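Local structure of cell division control protein Cdc48 (Mycobacterium smegmatis, 5E7P) at residues S227-D230 against V231-T234; T278-R281 against A282-S286; M490-T493 against K494-T498; G531-F534 against V535-L539. The protein probably binds and hydrolyses ATP as a Cdc48-type member of the AAA ATPase family, with one ADP held in each of two nucleotide pockets. One frame throughout, in Å; residues are numbered along the deposited sequence.

Interaction 1. Residues S227-D230 against V231-T234; sequences SFDD and VKVT
Val231 N donates to Ser227 O and Lys232 N to Phe228 O, both at 3.2 Å, the i to i+4 bonds of the short helix 228-232, to which Val231 N adds a weak i to i+3 bond with Phe228 O. Ser227 is the N-cap: its OG accepts from Asp230 N at 3.1 Å and is also weakly bonded to Asp230 OD2, tying the cap to the third helical residue. The carboxylate of Asp230 has a stronger partner in a salt bridge with Arg406. One turn links Phe228 to Lys232. With Phe228 CG opposite its backbone N (chi1 171°), the lysine chain crosses the ring so that CD stands over one face, 4.0 Å from the centroid and 20° off the ring normal, a CH-pi contact displaced toward the rim. Beyond CD the lysine bends beside Asp229, whose OD1 lies 3.6 Å from Lys232 CE. Val231 packs on Met279 and Ala282 of helix 276-283, the helix whose Val283 also meets Phe228. Lys232 CD thus meets the ring face as a polarised C-H group, while Asp229 OD1 and Lys232 NZ, 4.8 Å apart, can probably attract each other without a salt bridge.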
loop_
_atom_site.group_PDB
_atom_site.type_symbol
_atom_site.label_atom_id
_atom_site.label_comp_id
_atom_site.label_asym_id
_atom_site.label_seq_id
_atom_site.Cartn_x
_atom_site.Cartn_y
_atom_site.Cartn_z
ATOM N N SER A 227 -5.435 -2.760 23.232
ATOM C CA SER A 227 -4.535 -2.338 24.301
ATOM C C SER A 227 -3.139 -1.995 23.789
ATOM O O SER A 227 -2.793 -2.291 22.646
ATOM C CB SER A 227 -4.424 -3.429 25.364
ATOM O OG SER A 227 -3.672 -4.525 24.878
ATOM N N PHE A 228 -2.342 -1.375 24.653
ATOM C CA PHE A 228 -0.962 -1.033 24.328
ATOM C C PHE A 228 -0.094 -2.285 24.203
ATOM O O PHE A 228 0.805 -2.346 23.363
ATOM C CB PHE A 228 -0.390 -0.079 25.384
ATOM C CG PHE A 228 1.088 0.164 25.252
ATOM C CD1 PHE A 228 1.626 0.625 24.061
ATOM C CD2 PHE A 228 1.935 -0.051 26.326
ATOM C CE1 PHE A 228 2.985 0.854 23.941
ATOM C CE2 PHE A 228 3.294 0.178 26.213
ATOM C CZ PHE A 228 3.820 0.632 25.017
ATOM N N ASP A 229 -0.369 -3.281 25.042
ATOM C CA ASP A 229 0.357 -4.545 24.990
ATOM C C ASP A 229 0.093 -5.268 23.670
ATOM O O ASP A 229 1.004 -5.845 23.076
ATOM C CB ASP A 229 -0.023 -5.444 26.174
ATOM C CG ASP A 229 0.551 -4.953 27.498
ATOM O OD1 ASP A 229 1.588 -4.254 27.484
ATOM O OD2 ASP A 229 -0.034 -5.274 28.556
ATOM N N ASP A 230 -1.156 -5.229 23.217
ATOM C CA ASP A 230 -1.547 -5.857 21.959
ATOM C C ASP A 230 -0.843 -5.216 20.769
ATOM O O ASP A 230 -0.472 -5.891 19.812
ATOM C CB ASP A 230 -3.062 -5.759 21.761
ATOM C CG ASP A 230 -3.827 -6.775 22.585
ATOM O OD1 ASP A 230 -3.355 -7.927 22.690
ATOM O OD2 ASP A 230 -4.898 -6.420 23.122
ATOM N N VAL A 231 -0.659 -3.906 20.838
ATOM C CA VAL A 231 -0.088 -3.154 19.731
ATOM C C VAL A 231 1.406 -3.412 19.546
ATOM O O VAL A 231 1.880 -3.564 18.420
ATOM C CB VAL A 231 -0.353 -1.646 19.906
ATOM C CG1 VAL A 231 0.631 -0.822 19.101
ATOM C CG2 VAL A 231 -1.786 -1.322 19.519
ATOM N N LYS A 232 2.141 -3.482 20.651
ATOM C CA LYS A 232 3.600 -3.522 20.582
ATOM C C LYS A 232 4.187 -4.891 20.234
ATOM O O LYS A 232 5.398 -5.014 20.051
ATOM C CB LYS A 232 4.221 -2.966 21.871
ATOM C CG LYS A 232 4.061 -3.839 23.105
ATOM C CD LYS A 232 4.286 -3.013 24.369
ATOM C CE LYS A 232 4.581 -3.883 25.583
ATOM N NZ LYS A 232 6.011 -4.314 25.632
ATOM N N VAL A 233 3.341 -5.911 20.124
ATOM C CA VAL A 233 3.828 -7.238 19.750
ATOM C C VAL A 233 4.133 -7.348 18.254
ATOM O O VAL A 233 4.970 -8.154 17.847
ATOM C CB VAL A 233 2.874 -8.376 20.194
ATOM C CG1 VAL A 233 2.646 -8.321 21.698
ATOM C CG2 VAL A 233 1.562 -8.308 19.448
ATOM N N THR A 234 3.460 -6.539 17.440
ATOM C CA THR A 234 3.756 -6.491 16.011
ATOM C C THR A 234 4.254 -5.111 15.595
ATOM O O THR A 234 4.758 -4.933 14.487
ATOM C CB THR A 234 2.539 -6.867 15.146
ATOM O OG1 THR A 234 1.564 -5.816 15.192
ATOM C CG2 THR A 234 1.921 -8.171 15.631
#

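Interaction 2. Residues T278-R281 against A282-S286; sequences TMVR and AVCAS. With ADP (adenosine-5'-diphosphate), chain C.
Met279 and Val283 lie one helical turn apart on the same flank, where Met279 CG comes within 4.2 Å of Val283 CG2. The CG2 branch of the valine also rests against the carbonyl oxygen of Met279, which accepts the bond from Val283 N (2.9 Å). The next pair round the helix repeats the pattern: Val280 turns its CG1 branch away from its own N (chi1 179°), and that methyl meets Cys284 SG at 4.1 Å. Cys284 N still donates to Val280 O at 3.0 Å, although Cys284 is where the chain leaves helical torsions. The Ala282 methyl touches Thr278 O, the acceptor of Ala282 N. Arg281 runs in an extended chain to a salt bridge with Glu291. At the other end Thr278 faces the nucleotide: its N donates to ADP O2A at 2.9 Å, nearly straight at 166°, its OG1 donates to the same oxygen at 3.2 Å, and its CG2 lies 3.8 Å from adenine N7. Gly273, Gly275, Lys276 and Ala277, also bonded to this ADP through their backbone N-H groups, complete the P-loop grip. Helix 276-283 is wedged between layers: Met279 packs on Ala238 and Val283 on Leu245 of helix 237-249, while Val280 and Cys284 press on Ile364 of the central strand 361-366.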
loop_
_atom_site.group_PDB
_atom_site.type_symbol
_atom_site.label_atom_id
_atom_site.label_comp_id
_atom_site.label_asym_id
_atom_site.label_seq_id
_atom_site.Cartn_x
_atom_site.Cartn_y
_atom_site.Cartn_z
ATOM N N THR A 278 -4.644 3.070 15.297
ATOM C CA THR A 278 -4.915 2.192 16.429
ATOM C C THR A 278 -3.758 2.203 17.428
ATOM O O THR A 278 -3.970 2.192 18.642
ATOM C CB THR A 278 -5.193 0.750 15.957
ATOM O OG1 THR A 278 -6.372 0.734 15.140
ATOM C CG2 THR A 278 -5.394 -0.180 17.144
ATOM N N MET A 279 -2.533 2.238 16.911
ATOM C CA MET A 279 -1.353 2.308 17.765
ATOM C C MET A 279 -1.347 3.588 18.598
ATOM O O MET A 279 -1.033 3.562 19.787
ATOM C CB MET A 279 -0.069 2.229 16.935
ATOM C CG MET A 279 1.195 2.414 17.769
ATOM S SD MET A 279 2.724 2.490 16.820
ATOM C CE MET A 279 2.622 4.137 16.130
ATOM N N VAL A 280 -1.695 4.703 17.964
ATOM C CA VAL A 280 -1.692 6.001 18.632
ATOM C C VAL A 280 -2.721 6.054 19.759
ATOM O O VAL A 280 -2.430 6.535 20.856
ATOM C CB VAL A 280 -1.936 7.157 17.637
ATOM C CG1 VAL A 280 -1.956 8.493 18.365
ATOM C CG2 VAL A 280 -0.867 7.160 16.553
ATOM N N ARG A 281 -3.919 5.547 19.489
ATOM C CA ARG A 281 -4.966 5.503 20.504
ATOM C C ARG A 281 -4.566 4.605 21.672
ATOM O O ARG A 281 -4.832 4.922 22.835
ATOM C CB ARG A 281 -6.286 5.030 19.893
ATOM C CG ARG A 281 -6.733 5.860 18.700
ATOM C CD ARG A 281 -8.153 5.525 18.270
ATOM N NE ARG A 281 -8.538 6.287 17.085
ATOM C CZ ARG A 281 -8.475 5.822 15.840
ATOM N NH1 ARG A 281 -8.058 4.582 15.612
ATOM N NH2 ARG A 281 -8.844 6.593 14.825
ATOM N N ALA A 282 -3.919 3.486 21.357
ATOM C CA ALA A 282 -3.472 2.546 22.380
ATOM C C ALA A 282 -2.382 3.147 23.263
ATOM O O ALA A 282 -2.408 2.999 24.487
ATOM C CB ALA A 282 -2.983 1.260 21.738
ATOM N N VAL A 283 -1.424 3.825 22.637
ATOM C CA VAL A 283 -0.317 4.443 23.361
ATOM C C VAL A 283 -0.799 5.598 24.244
ATOM O O VAL A 283 -0.293 5.803 25.347
ATOM C CB VAL A 283 0.793 4.919 22.387
ATOM C CG1 VAL A 283 1.793 5.829 23.087
ATOM C CG2 VAL A 283 1.502 3.725 21.781
ATOM N N CYS A 284 -1.802 6.328 23.768
ATOM C CA CYS A 284 -2.322 7.484 24.489
ATOM C C CYS A 284 -3.503 7.130 25.383
ATOM O O CYS A 284 -4.235 8.017 25.816
ATOM C CB CYS A 284 -2.761 8.569 23.502
ATOM S SG CYS A 284 -1.459 9.194 22.425
ATOM N N ALA A 285 -3.684 5.840 25.655
ATOM C CA ALA A 285 -4.842 5.355 26.407
ATOM C C ALA A 285 -5.046 6.033 27.764
ATOM O O ALA A 285 -6.180 6.280 28.173
ATOM C CB ALA A 285 -4.765 3.849 26.580
ATOM N N SER A 286 -3.951 6.333 28.457
ATOM C CA SER A 286 -4.039 6.948 29.779
ATOM C C SER A 286 -4.087 8.471 29.701
ATOM O O SER A 286 -4.231 9.144 30.719
ATOM C CB SER A 286 -2.872 6.506 30.663
ATOM O OG SER A 286 -1.639 6.995 30.161
HETATM P PB ADP C . -3.898 2.909 9.632
HETATM O O1B ADP C . -4.361 3.160 8.222
HETATM O O2B ADP C . -4.248 4.009 10.599
HETATM O O3B ADP C . -2.481 2.418 9.755
HETATM P PA ADP C . -5.750 1.705 11.393
HETATM O O1A ADP C . -6.967 2.534 11.071
HETATM O O2A ADP C . -4.913 2.061 12.596
HETATM O O3A ADP C . -4.834 1.674 10.067
HETATM O "O5'" ADP C . -6.232 0.182 11.494
HETATM C "C5'" ADP C . -6.564 -0.500 10.292
HETATM C "C4'" ADP C . -7.901 -1.183 10.532
HETATM O "O4'" ADP C . -7.677 -2.410 11.222
HETATM C "C3'" ADP C . -8.796 -0.314 11.400
HETATM O "O3'" ADP C . -10.071 -0.144 10.771
HETATM C "C2'" ADP C . -8.957 -1.065 12.706
HETATM O "O2'" ADP C . -10.337 -1.105 13.080
HETATM C "C1'" ADP C . -8.441 -2.465 12.426
HETATM N N9 ADP C . -7.559 -2.953 13.513
HETATM C C8 ADP C . -6.294 -2.555 13.747
HETATM N N7 ADP C . -5.772 -3.212 14.815
HETATM C C5 ADP C . -6.715 -4.057 15.273
HETATM C C6 ADP C . -6.833 -5.047 16.370
HETATM N N6 ADP C . -5.803 -5.275 17.218
HETATM N N1 ADP C . -8.003 -5.714 16.502
HETATM C C2 ADP C . -9.039 -5.499 15.671
HETATM N N3 ADP C . -8.998 -4.620 14.654
HETATM C C4 ADP C . -7.890 -3.880 14.410
#

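Interaction 3. Residues M490-T493 against K494-T498; sequences MVET and KRALT. With ADP (adenosine-5'-diphosphate), chain D.
Glu492 sends CG anti to its backbone N (chi1 170°) and then folds back at chi2 (56°), while Arg495 bends at chi2 and chi3, and the two chains end side by side, pointing the same way. The carboxylate sits at the edge of the guanidinium, the two planes 56° apart. Glu492 OE1 and Arg495 NH2, 2.5 Å from each other, make the salt bridge, though its hydrogen bond is weak because the N-H points poorly at the oxygen. Arg495 NH1 has a second carboxylate in Glu499, so the cation is shared along the helix. Round the helix, on its buried flank, Thr493 CG2 lies alongside Leu497 CD1 at 4.0 Å, and both side chains lean on Val535. Lys494 runs out extended past Met490 O, to which Lys494 N donates at 2.7 Å, and NZ is bonded to the carbonyl oxygens of Leu484 and Val487. Farther on, Lys494 O takes bonds from Thr498 N and Thr498 OG1, each at 2.8 Å, from opposite faces of its plane. Met490, the N-cap residue, turns its methyl to the nucleotide, with CE 3.3 Å from ADP N6. The segment leading into helix 491-506 therefore forms part of the adenine pocket of an AAA ATPase domain, where Gly488 O accepts from the nucleotide.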
loop_
_atom_site.group_PDB
_atom_site.type_symbol
_atom_site.label_atom_id
_atom_site.label_comp_id
_atom_site.label_asym_id
_atom_site.label_seq_id
_atom_site.Cartn_x
_atom_site.Cartn_y
_atom_site.Cartn_z
ATOM N N MET A 490 16.091 -14.015 -11.173
ATOM C CA MET A 490 16.966 -13.280 -10.264
ATOM C C MET A 490 17.505 -14.098 -9.084
ATOM O O MET A 490 17.655 -13.583 -7.979
ATOM C CB MET A 490 16.301 -11.977 -9.824
ATOM C CG MET A 490 15.934 -11.101 -11.014
ATOM S SD MET A 490 15.816 -9.353 -10.630
ATOM C CE MET A 490 14.049 -9.121 -10.723
ATOM N N VAL A 491 17.817 -15.366 -9.345
ATOM C CA VAL A 491 18.361 -16.270 -8.336
ATOM C C VAL A 491 19.581 -15.682 -7.630
ATOM O O VAL A 491 19.610 -15.588 -6.406
ATOM C CB VAL A 491 18.749 -17.635 -8.953
ATOM C CG1 VAL A 491 19.343 -18.562 -7.894
ATOM C CG2 VAL A 491 17.542 -18.284 -9.620
ATOM N N GLU A 492 20.581 -15.282 -8.409
ATOM C CA GLU A 492 21.814 -14.740 -7.850
ATOM C C GLU A 492 21.592 -13.395 -7.163
ATOM O O GLU A 492 22.172 -13.131 -6.110
ATOM C CB GLU A 492 22.891 -14.620 -8.934
ATOM C CG GLU A 492 24.132 -13.839 -8.512
ATOM C CD GLU A 492 24.804 -14.400 -7.264
ATOM O OE1 GLU A 492 25.395 -13.604 -6.502
ATOM O OE2 GLU A 492 24.749 -15.632 -7.045
ATOM N N THR A 493 20.756 -12.549 -7.754
ATOM C CA THR A 493 20.461 -11.250 -7.162
ATOM C C THR A 493 19.683 -11.411 -5.855
ATOM O O THR A 493 20.010 -10.776 -4.852
ATOM C CB THR A 493 19.677 -10.340 -8.124
ATOM O OG1 THR A 493 20.459 -10.099 -9.301
ATOM C CG2 THR A 493 19.364 -9.012 -7.456
ATOM N N LYS A 494 18.659 -12.262 -5.872
ATOM C CA LYS A 494 17.897 -12.574 -4.665
ATOM C C LYS A 494 18.820 -13.084 -3.571
ATOM O O LYS A 494 18.715 -12.679 -2.416
ATOM C CB LYS A 494 16.833 -13.634 -4.949
ATOM C CG LYS A 494 15.614 -13.134 -5.699
ATOM C CD LYS A 494 14.719 -14.300 -6.081
ATOM C CE LYS A 494 13.414 -13.824 -6.686
ATOM N NZ LYS A 494 12.502 -14.957 -7.004
ATOM N N ARG A 495 19.727 -13.976 -3.957
ATOM C CA ARG A 495 20.671 -14.588 -3.035
ATOM C C ARG A 495 21.546 -13.519 -2.391
ATOM O O ARG A 495 21.666 -13.460 -1.167
ATOM C CB ARG A 495 21.530 -15.611 -3.790
ATOM C CG ARG A 495 22.191 -16.682 -2.928
ATOM C CD ARG A 495 23.534 -16.215 -2.398
ATOM N NE ARG A 495 24.389 -15.682 -3.455
ATOM C CZ ARG A 495 25.474 -14.943 -3.237
ATOM N NH1 ARG A 495 25.838 -14.640 -1.997
ATOM N NH2 ARG A 495 26.194 -14.500 -4.260
ATOM N N ALA A 496 22.143 -12.670 -3.221
ATOM C CA ALA A 496 23.028 -11.614 -2.742
ATOM C C ALA A 496 22.300 -10.627 -1.835
ATOM O O ALA A 496 22.822 -10.233 -0.797
ATOM C CB ALA A 496 23.672 -10.883 -3.912
ATOM N N LEU A 497 21.094 -10.231 -2.233
ATOM C CA LEU A 497 20.317 -9.267 -1.460
ATOM C C LEU A 497 19.813 -9.859 -0.149
ATOM O O LEU A 497 19.814 -9.186 0.882
ATOM C CB LEU A 497 19.146 -8.722 -2.285
ATOM C CG LEU A 497 19.515 -7.810 -3.457
ATOM C CD1 LEU A 497 18.269 -7.175 -4.061
ATOM C CD2 LEU A 497 20.510 -6.745 -3.019
ATOM N N THR A 498 19.375 -11.115 -0.196
ATOM C CA THR A 498 18.942 -11.822 1.003
ATOM C C THR A 498 20.064 -11.840 2.031
ATOM O O THR A 498 19.840 -11.573 3.211
ATOM C CB THR A 498 18.519 -13.273 0.689
ATOM O OG1 THR A 498 17.332 -13.267 -0.111
ATOM C CG2 THR A 498 18.236 -14.034 1.967
HETATM P PB ADP D . 14.425 -0.428 -14.225
HETATM O O1B ADP D . 13.905 -0.221 -15.627
HETATM O O2B ADP D . 14.532 0.856 -13.439
HETATM O O3B ADP D . 15.650 -1.310 -14.141
HETATM P PA ADP D . 13.100 -2.830 -13.387
HETATM O O1A ADP D . 14.272 -3.469 -14.092
HETATM O O2A ADP D . 12.806 -3.168 -11.950
HETATM O O3A ADP D . 13.221 -1.224 -13.493
HETATM O "O5'" ADP D . 11.774 -3.200 -14.221
HETATM C "C5'" ADP D . 10.476 -2.855 -13.742
HETATM C "C4'" ADP D . 9.445 -3.760 -14.411
HETATM O "O4'" ADP D . 10.087 -4.794 -15.165
HETATM C "C3'" ADP D . 8.560 -4.446 -13.384
HETATM O "O3'" ADP D . 7.283 -3.809 -13.306
HETATM C "C2'" ADP D . 8.414 -5.875 -13.867
HETATM O "O2'" ADP D . 7.095 -6.093 -14.379
HETATM C "C1'" ADP D . 9.433 -6.055 -14.981
HETATM N N9 ADP D . 10.424 -7.064 -14.536
HETATM C C8 ADP D . 11.735 -6.833 -14.342
HETATM N N7 ADP D . 12.378 -7.954 -13.929
HETATM C C5 ADP D . 11.464 -8.936 -13.854
HETATM C C6 ADP D . 11.475 -10.370 -13.484
HETATM N N6 ADP D . 12.623 -10.980 -13.106
HETATM N N1 ADP D . 10.304 -11.043 -13.537
HETATM C C2 ADP D . 9.162 -10.436 -13.909
HETATM N N3 ADP D . 9.076 -9.139 -14.259
HETATM C C4 ADP D . 10.176 -8.347 -14.254
#

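Interaction 4. Residues G531-F534 against V535-L539; sequences GKTF and VVRAL. With ADP (adenosine-5'-diphosphate), chain D.
Arg537 lies back along the turn that precedes it, its extended chain crossing Thr533. Its CB is 3.7 Å from Phe534 O, and CG is at a similar distance from Thr533 O, the oxygen that accepts from Arg537 N. CD then passes Thr533 CG2, and NE and CZ bring the guanidinium flat beneath that methyl, which stands 3.8 Å above the centre of the plane. At the tip, NH2 goes on to a salt bridge with Glu476. The threonine methyl can be there because CG2 lies trans to the backbone N of Thr533, which turns OG1 to the other side, where it receives a weak bond from Lys532 NZ and has a weak one with Asp585. Gly531 to Thr533 close the P-loop (Walker A motif) of the AAA fold, Phe534 begins helix 534-539, and Asp585, closing strand 580-585, occupies the Walker B position. Gly531, at a positive phi of 94°, passes close by adenine N7, and Gly531 O accepts from Val535 N at 2.8 Å, a helical i to i+4 bond just ahead of helix 534-539. Lys532 bends over the beta-phosphate, its CG 3.2 Å from ADP O3B and its NZ 3.5 Å from O2B. Phe534 N donates to ADP O2A at 2.7 Å, and Thr533 N adds a weak bond to this oxygen. The Phe534 ring lies with one face against the ribose, C2' over its centre at 3.8 Å, while CD2 reaches adenine C4.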
loop_
_atom_site.group_PDB
_atom_site.type_symbol
_atom_site.label_atom_id
_atom_site.label_comp_id
_atom_site.label_asym_id
_atom_site.label_seq_id
_atom_site.Cartn_x
_atom_site.Cartn_y
_atom_site.Cartn_z
ATOM N N GLY A 531 14.925 -5.708 -13.587
ATOM C CA GLY A 531 14.407 -6.006 -12.263
ATOM C C GLY A 531 15.173 -5.474 -11.067
ATOM O O GLY A 531 14.875 -5.846 -9.934
ATOM N N LYS A 532 16.154 -4.606 -11.304
ATOM C CA LYS A 532 16.941 -4.041 -10.213
ATOM C C LYS A 532 16.074 -3.281 -9.209
ATOM O O LYS A 532 16.364 -3.269 -8.017
ATOM C CB LYS A 532 18.064 -3.148 -10.745
ATOM C CG LYS A 532 17.662 -2.274 -11.910
ATOM C CD LYS A 532 18.667 -1.162 -12.131
ATOM C CE LYS A 532 18.510 -0.070 -11.081
ATOM N NZ LYS A 532 17.213 0.662 -11.215
ATOM N N THR A 533 15.002 -2.661 -9.689
ATOM C CA THR A 533 14.045 -2.010 -8.800
ATOM C C THR A 533 12.966 -2.995 -8.354
ATOM O O THR A 533 12.575 -3.026 -7.183
ATOM C CB THR A 533 13.399 -0.773 -9.471
ATOM O OG1 THR A 533 14.372 0.274 -9.580
ATOM C CG2 THR A 533 12.219 -0.266 -8.653
ATOM N N PHE A 534 12.504 -3.809 -9.296
ATOM C CA PHE A 534 11.446 -4.782 -9.051
ATOM C C PHE A 534 11.777 -5.725 -7.894
ATOM O O PHE A 534 10.936 -5.986 -7.034
ATOM C CB PHE A 534 11.182 -5.585 -10.327
ATOM C CG PHE A 534 9.932 -6.413 -10.281
ATOM C CD1 PHE A 534 8.734 -5.860 -9.862
ATOM C CD2 PHE A 534 9.949 -7.736 -10.679
ATOM C CE1 PHE A 534 7.578 -6.617 -9.828
ATOM C CE2 PHE A 534 8.798 -8.498 -10.647
ATOM C CZ PHE A 534 7.612 -7.937 -10.216
ATOM N N VAL A 535 13.006 -6.229 -7.874
ATOM C CA VAL A 535 13.413 -7.185 -6.851
ATOM C C VAL A 535 13.537 -6.546 -5.459
ATOM O O VAL A 535 13.320 -7.210 -4.446
ATOM C CB VAL A 535 14.718 -7.917 -7.244
ATOM C CG1 VAL A 535 15.924 -6.996 -7.115
ATOM C CG2 VAL A 535 14.896 -9.167 -6.400
ATOM N N VAL A 536 13.866 -5.257 -5.413
ATOM C CA VAL A 536 13.966 -4.540 -4.146
ATOM C C VAL A 536 12.587 -4.392 -3.514
ATOM O O VAL A 536 12.427 -4.537 -2.303
ATOM C CB VAL A 536 14.596 -3.144 -4.331
ATOM C CG1 VAL A 536 14.554 -2.359 -3.033
ATOM C CG2 VAL A 536 16.021 -3.273 -4.807
ATOM N N ARG A 537 11.591 -4.110 -4.344
ATOM C CA ARG A 537 10.218 -3.980 -3.870
ATOM C C ARG A 537 9.677 -5.315 -3.376
ATOM O O ARG A 537 8.892 -5.363 -2.434
ATOM C CB ARG A 537 9.322 -3.413 -4.971
ATOM C CG ARG A 537 9.519 -1.924 -5.212
ATOM C CD ARG A 537 8.835 -1.483 -6.487
ATOM N NE ARG A 537 8.903 -0.040 -6.701
ATOM C CZ ARG A 537 8.554 0.555 -7.837
ATOM N NH1 ARG A 537 8.636 1.875 -7.958
ATOM N NH2 ARG A 537 8.119 -0.174 -8.856
ATOM N N ALA A 538 10.101 -6.399 -4.018
ATOM C CA ALA A 538 9.708 -7.738 -3.600
ATOM C C ALA A 538 10.378 -8.076 -2.274
ATOM O O ALA A 538 9.777 -8.689 -1.393
ATOM C CB ALA A 538 10.090 -8.752 -4.660
ATOM N N LEU A 539 11.635 -7.665 -2.153
ATOM C CA LEU A 539 12.427 -7.874 -0.950
ATOM C C LEU A 539 11.827 -7.107 0.221
ATOM O O LEU A 539 11.810 -7.584 1.358
ATOM C CB LEU A 539 13.853 -7.386 -1.195
ATOM C CG LEU A 539 14.927 -7.785 -0.190
ATOM C CD1 LEU A 539 15.340 -9.238 -0.418
ATOM C CD2 LEU A 539 16.121 -6.848 -0.295
HETATM P PB ADP D . 14.425 -0.428 -14.225
HETATM O O1B ADP D . 13.905 -0.221 -15.627
HETATM O O2B ADP D . 14.532 0.856 -13.439
HETATM O O3B ADP D . 15.650 -1.310 -14.141
HETATM P PA ADP D . 13.100 -2.830 -13.387
HETATM O O1A ADP D . 14.272 -3.469 -14.092
HETATM O O2A ADP D . 12.806 -3.168 -11.950
HETATM O O3A ADP D . 13.221 -1.224 -13.493
HETATM O "O5'" ADP D . 11.774 -3.200 -14.221
HETATM C "C5'" ADP D . 10.476 -2.855 -13.742
HETATM C "C4'" ADP D . 9.445 -3.760 -14.411
HETATM O "O4'" ADP D . 10.087 -4.794 -15.165
HETATM C "C3'" ADP D . 8.560 -4.446 -13.384
HETATM O "O3'" ADP D . 7.283 -3.809 -13.306
HETATM C "C2'" ADP D . 8.414 -5.875 -13.867
HETATM O "O2'" ADP D . 7.095 -6.093 -14.379
HETATM C "C1'" ADP D . 9.433 -6.055 -14.981
HETATM N N9 ADP D . 10.424 -7.064 -14.536
HETATM C C8 ADP D . 11.735 -6.833 -14.342
HETATM N N7 ADP D . 12.378 -7.954 -13.929
HETATM C C5 ADP D . 11.464 -8.936 -13.854
HETATM C C6 ADP D . 11.475 -10.370 -13.484
HETATM N N6 ADP D . 12.623 -10.980 -13.106
HETATM N N1 ADP D . 10.304 -11.043 -13.537
HETATM C C2 ADP D . 9.162 -10.436 -13.909
HETATM N N3 ADP D . 9.076 -9.139 -14.259
HETATM C C4 ADP D . 10.176 -8.347 -14.254
#

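In the fold
The four contacts form two touching pairs, each beside one ADP. Interactions 1 and 2 meet through Val231, packed on Met279 and Ala282; interactions 3 and 4 meet through Val535, packed on Met490, Thr493 and Leu497. In both pairs a helix start preceding the P-loop leans on the helix that follows it. Interaction 1 is a surface turn built on a serine cap and a lysine over a ring; interaction 3 is half buried, its salt bridge on the outer flank. Interactions 2 and 4 are buried and lie in different AAA domains, their centres about 35 Å apart. Thr278 reaches one phosphate oxygen with N and OG1, interaction 4 with backbone N of Phe534 and, weakly, Thr533.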